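Local coordinates for protein exopolygalacturonase (Yersinia enterocolitica, PDB 2UVF) that cleaves polygalacturonate chains of pectin from their ends, as a family 28 glycoside hydrolase, at residues D462-G474 against V496-Y510. Numbering follows the deposited sequence.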
loop_
_atom_site.group_PDB
_atom_site.type_symbol
_atom_site.label_atom_id
_atom_site.label_comp_id
_atom_site.label_asym_id
_atom_site.label_seq_id
_atom_site.Cartn_x
_atom_site.Cartn_y
_atom_site.Cartn_z
ATOM N N ASP A 462 10.088 5.872 -7.340
ATOM C CA ASP A 462 10.238 5.951 -8.797
ATOM C C ASP A 462 9.194 6.892 -9.416
ATOM O O ASP A 462 9.513 7.721 -10.280
ATOM C CB ASP A 462 10.151 4.557 -9.454
ATOM C CG ASP A 462 11.402 3.726 -9.253
ATOM O OD1 ASP A 462 12.328 4.200 -8.574
ATOM O OD2 ASP A 462 11.463 2.589 -9.773
ATOM N N ILE A 463 7.946 6.742 -8.975
ATOM C CA ILE A 463 6.803 7.364 -9.612
ATOM C C ILE A 463 5.819 7.719 -8.507
ATOM O O ILE A 463 5.704 6.981 -7.541
ATOM C CB ILE A 463 6.174 6.409 -10.730
ATOM C CG1 ILE A 463 7.194 6.150 -11.851
ATOM C CG2 ILE A 463 4.898 6.996 -11.328
ATOM C CD1 ILE A 463 6.872 4.998 -12.811
ATOM N N GLY A 464 5.127 8.851 -8.635
ATOM C CA GLY A 464 4.020 9.167 -7.722
ATOM C C GLY A 464 2.757 8.359 -8.021
ATOM O O GLY A 464 2.308 7.553 -7.220
ATOM N N LEU A 465 2.180 8.584 -9.188
ATOM C CA LEU A 465 0.960 7.924 -9.573
ATOM C C LEU A 465 1.240 7.157 -10.848
ATOM O O LEU A 465 1.644 7.743 -11.859
ATOM C CB LEU A 465 -0.180 8.936 -9.746
ATOM C CG LEU A 465 -1.537 8.426 -10.225
ATOM C CD1 LEU A 465 -2.078 7.315 -9.344
ATOM C CD2 LEU A 465 -2.541 9.588 -10.303
ATOM N N ARG A 466 1.063 5.837 -10.794
ATOM C CA ARG A 466 1.341 4.951 -11.926
ATOM C C ARG A 466 0.094 4.141 -12.290
ATOM O O ARG A 466 -0.405 3.368 -11.487
ATOM C CB ARG A 466 2.540 4.025 -11.618
ATOM C CG ARG A 466 2.832 2.897 -12.650
ATOM C CD ARG A 466 3.237 3.409 -14.041
ATOM N NE ARG A 466 4.210 2.524 -14.695
ATOM C CZ ARG A 466 4.285 2.302 -16.009
ATOM N NH1 ARG A 466 3.422 2.872 -16.841
ATOM N NH2 ARG A 466 5.214 1.481 -16.493
ATOM N N ALA A 467 -0.402 4.355 -13.504
ATOM C CA ALA A 467 -1.615 3.701 -14.011
ATOM C C ALA A 467 -1.234 2.961 -15.270
ATOM O O ALA A 467 -0.897 3.571 -16.295
ATOM C CB ALA A 467 -2.774 4.712 -14.273
ATOM N N LYS A 468 -1.255 1.637 -15.168
ATOM C CA LYS A 468 -0.793 0.741 -16.235
ATOM C C LYS A 468 -1.865 -0.279 -16.582
ATOM O O LYS A 468 -2.541 -0.792 -15.698
ATOM C CB LYS A 468 0.520 0.036 -15.835
ATOM C CG LYS A 468 0.819 0.076 -14.329
ATOM C CD LYS A 468 1.309 -1.256 -13.761
ATOM C CE LYS A 468 2.812 -1.346 -13.612
ATOM N NZ LYS A 468 3.164 -2.315 -12.510
ATOM N N SER A 469 -2.032 -0.551 -17.874
ATOM C CA SER A 469 -2.888 -1.655 -18.329
ATOM C C SER A 469 -2.463 -2.090 -19.721
ATOM O O SER A 469 -1.474 -1.571 -20.251
ATOM C CB SER A 469 -4.364 -1.255 -18.330
ATOM O OG SER A 469 -5.199 -2.392 -18.433
ATOM N N THR A 470 -3.168 -3.083 -20.272
ATOM C CA THR A 470 -3.172 -3.354 -21.726
ATOM C C THR A 470 -4.619 -3.527 -22.189
ATOM O O THR A 470 -5.523 -3.698 -21.366
ATOM C CB THR A 470 -2.278 -4.573 -22.177
ATOM O OG1 THR A 470 -2.843 -5.815 -21.731
ATOM C CG2 THR A 470 -0.836 -4.453 -21.663
ATOM N N SER A 471 -4.832 -3.463 -23.502
ATOM C CA SER A 471 -6.155 -3.637 -24.099
ATOM C C SER A 471 -6.761 -5.029 -23.866
ATOM O O SER A 471 -7.985 -5.160 -23.739
ATOM C CB SER A 471 -6.102 -3.325 -25.602
ATOM O OG SER A 471 -7.376 -3.450 -26.209
ATOM N N THR A 472 -5.909 -6.057 -23.800
ATOM C CA THR A 472 -6.371 -7.431 -23.523
ATOM C C THR A 472 -6.863 -7.657 -22.084
ATOM O O THR A 472 -7.735 -8.503 -21.860
ATOM C CB THR A 472 -5.324 -8.522 -23.894
ATOM O OG1 THR A 472 -4.062 -8.246 -23.264
ATOM C CG2 THR A 472 -5.136 -8.602 -25.407
ATOM N N ILE A 473 -6.323 -6.907 -21.124
ATOM C CA ILE A 473 -6.752 -7.020 -19.716
ATOM C C ILE A 473 -8.174 -6.478 -19.490
ATOM O O ILE A 473 -8.927 -6.986 -18.643
ATOM C CB ILE A 473 -5.725 -6.379 -18.742
ATOM C CG1 ILE A 473 -4.463 -7.242 -18.690
ATOM C CG2 ILE A 473 -6.314 -6.256 -17.336
ATOM C CD1 ILE A 473 -3.217 -6.526 -18.268
ATOM N N GLY A 474 -8.542 -5.456 -20.253
ATOM C CA GLY A 474 -9.866 -4.862 -20.140
ATOM C C GLY A 474 -10.021 -4.097 -18.845
ATOM O O GLY A 474 -9.039 -3.873 -18.124
ATOM N N VAL A 496 2.306 8.477 -14.635
ATOM C CA VAL A 496 2.203 7.707 -15.884
ATOM C C VAL A 496 0.834 7.038 -15.991
ATOM O O VAL A 496 0.253 6.599 -15.000
ATOM C CB VAL A 496 3.323 6.645 -16.053
ATOM C CG1 VAL A 496 3.384 6.157 -17.494
ATOM C CG2 VAL A 496 4.657 7.211 -15.670
ATOM N N MET A 497 0.314 7.027 -17.212
ATOM C CA MET A 497 -0.922 6.362 -17.573
ATOM C C MET A 497 -0.647 5.721 -18.931
ATOM O O MET A 497 -0.769 6.380 -19.963
ATOM C CB MET A 497 -2.055 7.371 -17.706
ATOM C CG MET A 497 -2.295 8.259 -16.500
ATOM S SD MET A 497 -3.763 9.286 -16.736
ATOM C CE MET A 497 -5.067 8.077 -16.737
ATOM N N THR A 498 -0.227 4.459 -18.934
ATOM C CA THR A 498 0.011 3.744 -20.189
ATOM C C THR A 498 -1.081 2.724 -20.451
ATOM O O THR A 498 -1.594 2.104 -19.517
ATOM C CB THR A 498 1.394 3.073 -20.259
ATOM O OG1 THR A 498 1.766 2.576 -18.966
ATOM C CG2 THR A 498 2.435 4.064 -20.722
ATOM N N LEU A 499 -1.442 2.593 -21.730
ATOM C CA LEU A 499 -2.472 1.658 -22.206
ATOM C C LEU A 499 -1.947 0.998 -23.476
ATOM O O LEU A 499 -1.907 1.620 -24.548
ATOM C CB LEU A 499 -3.780 2.398 -22.498
ATOM C CG LEU A 499 -5.137 1.772 -22.164
ATOM C CD1 LEU A 499 -6.246 2.770 -22.476
ATOM C CD2 LEU A 499 -5.380 0.447 -22.884
ATOM N N ASP A 500 -1.535 -0.260 -23.357
ATOM C CA ASP A 500 -0.859 -0.937 -24.459
ATOM C C ASP A 500 -1.759 -1.983 -25.191
ATOM O O ASP A 500 -1.828 -3.151 -24.782
ATOM C CB ASP A 500 0.490 -1.537 -23.974
ATOM C CG ASP A 500 1.300 -0.572 -23.060
ATOM O OD1 ASP A 500 0.696 0.145 -22.231
ATOM O OD2 ASP A 500 2.554 -0.543 -23.151
ATOM N N TYR A 501 -2.449 -1.531 -26.260
ATOM C CA TYR A 501 -3.335 -2.354 -27.130
ATOM C C TYR A 501 -2.657 -3.464 -27.904
ATOM O O TYR A 501 -1.648 -3.233 -28.544
ATOM C CB TYR A 501 -4.113 -1.497 -28.145
ATOM C CG TYR A 501 -4.818 -2.286 -29.289
ATOM C CD1 TYR A 501 -6.042 -2.895 -29.089
ATOM C CD2 TYR A 501 -4.267 -2.390 -30.553
ATOM C CE1 TYR A 501 -6.672 -3.599 -30.081
ATOM C CE2 TYR A 501 -4.903 -3.084 -31.554
ATOM C CZ TYR A 501 -6.115 -3.687 -31.310
ATOM O OH TYR A 501 -6.774 -4.377 -32.294
ATOM N N ALA A 502 -3.244 -4.659 -27.890
ATOM C CA ALA A 502 -2.525 -5.879 -28.279
ATOM C C ALA A 502 -2.841 -6.366 -29.685
ATOM O O ALA A 502 -2.804 -5.613 -30.649
ATOM C CB ALA A 502 -2.797 -6.967 -27.316
ATOM N N ASP A 503 -3.157 -7.651 -29.777
ATOM C CA ASP A 503 -4.329 -8.164 -29.101
ATOM C C ASP A 503 -4.404 -9.676 -29.292
ATOM O O ASP A 503 -4.545 -10.423 -28.351
ATOM C CB ASP A 503 -5.582 -7.460 -29.660
ATOM C CG ASP A 503 -6.539 -6.980 -28.570
ATOM O OD1 ASP A 503 -6.945 -7.811 -27.718
ATOM O OD2 ASP A 503 -6.916 -5.786 -28.603
ATOM N N SER A 504 -4.279 -10.091 -30.537
ATOM C CA SER A 504 -4.315 -11.503 -30.983
ATOM C C SER A 504 -3.657 -11.777 -32.367
ATOM O O SER A 504 -4.370 -12.023 -33.344
ATOM C CB SER A 504 -5.739 -12.102 -30.896
ATOM O OG SER A 504 -6.585 -11.640 -31.942
ATOM N N ASN A 505 -2.318 -11.773 -32.475
ATOM C CA ASN A 505 -1.330 -11.534 -31.389
ATOM C C ASN A 505 -1.639 -12.285 -30.073
ATOM O O ASN A 505 -1.663 -11.699 -28.980
ATOM C CB ASN A 505 -1.087 -10.020 -31.191
ATOM C CG ASN A 505 -0.924 -9.270 -32.525
ATOM O OD1 ASN A 505 -1.713 -8.374 -32.852
ATOM N ND2 ASN A 505 0.091 -9.651 -33.305
ATOM N N ALA A 506 -1.827 -13.600 -30.214
ATOM C CA ALA A 506 -2.609 -14.424 -29.272
ATOM C C ALA A 506 -2.073 -14.644 -27.850
ATOM O O ALA A 506 -2.819 -15.138 -26.996
ATOM C CB ALA A 506 -2.951 -15.782 -29.924
ATOM N N ASN A 507 -0.809 -14.285 -27.600
ATOM C CA ASN A 507 -0.105 -14.635 -26.344
ATOM C C ASN A 507 -0.766 -14.158 -25.031
ATOM O O ASN A 507 -0.285 -13.221 -24.373
ATOM C CB ASN A 507 1.372 -14.209 -26.411
ATOM C CG ASN A 507 2.193 -15.102 -27.332
ATOM O OD1 ASN A 507 2.654 -14.666 -28.389
ATOM N ND2 ASN A 507 2.369 -16.363 -26.936
ATOM N N ILE A 508 -1.861 -14.831 -24.662
ATOM C CA ILE A 508 -2.674 -14.487 -23.487
ATOM C C ILE A 508 -2.973 -15.742 -22.633
ATOM O O ILE A 508 -3.490 -16.744 -23.150
ATOM C CB ILE A 508 -4.018 -13.784 -23.899
ATOM C CG1 ILE A 508 -3.817 -12.702 -24.982
ATOM C CG2 ILE A 508 -4.716 -13.202 -22.691
ATOM C CD1 ILE A 508 -3.018 -11.459 -24.553
ATOM N N ASP A 509 -2.653 -15.674 -21.335
ATOM C CA ASP A 509 -2.793 -16.814 -20.402
ATOM C C ASP A 509 -4.224 -16.990 -19.843
ATOM O O ASP A 509 -4.531 -17.989 -19.183
ATOM C CB ASP A 509 -1.796 -16.681 -19.235
ATOM C CG ASP A 509 -0.537 -15.896 -19.606
ATOM O OD1 ASP A 509 0.004 -16.102 -20.718
ATOM O OD2 ASP A 509 -0.085 -15.077 -18.771
ATOM N N TYR A 510 -5.073 -16.001 -20.110
ATOM C CA TYR A 510 -6.463 -15.926 -19.649
ATOM C C TYR A 510 -7.270 -15.570 -20.902
ATOM O O TYR A 510 -6.676 -15.153 -21.894
ATOM C CB TYR A 510 -6.595 -14.810 -18.592
ATOM C CG TYR A 510 -5.856 -13.534 -18.981
ATOM C CD1 TYR A 510 -6.441 -12.593 -19.836
ATOM C CD2 TYR A 510 -4.559 -13.284 -18.520
ATOM C CE1 TYR A 510 -5.758 -11.435 -20.217
ATOM C CE2 TYR A 510 -3.870 -12.127 -18.895
ATOM C CZ TYR A 510 -4.475 -11.212 -19.742
ATOM O OH TYR A 510 -3.800 -10.074 -20.118
#
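The amide N of Ala-467 gives the shortest sound bond here, 2.8 Å to Val-496 O, and Ala-467 O accepts Thr-498 N at 2.9 Å. Ser-469 N bonds in turn to Thr-498 O, and Leu-465 O receives Val-496 N, a regular parallel ladder between two strands inclined by only 5°. Ala-467 O also meets the CA-H of Met-497.

On one face, Arg-466 lies alongside Val-496, both pointing the same way. Its CG is anti to the backbone N (chi1 172°), and in the conformer described here bends at chi2 and chi3 bring NH1 near Thr-498 OG1, at the guanidinium edge; the weak bond between them is doubtful, since a second conformer exists. Lys-468 rises from the same face, and its side chain reaches out to touch the bound galacturonic acid, as a residue of the glycan pocket. On the other face Ala-467 CB rests on Met-497 CG at 4.2 Å.

Beyond the strands, Ser-471 N bonds to Asp-500 O at 3.3 Å, from above the carbonyl plane rather than along a lone pair. Thr-472 meets Ile-508 CD1 tip to tip, while Ile-473 CG1 lies 3.2 Å from Tyr-510 OH and 4.1 Å from Tyr-510 CZ.

These are successive rungs of the parallel beta-helix characteristic of family 28: strand 463-470 lies between 438-441 and 493-500, strand 539-542 follows, and Phe-519 and Phe-522 of strand 518-532 pack against Met-497.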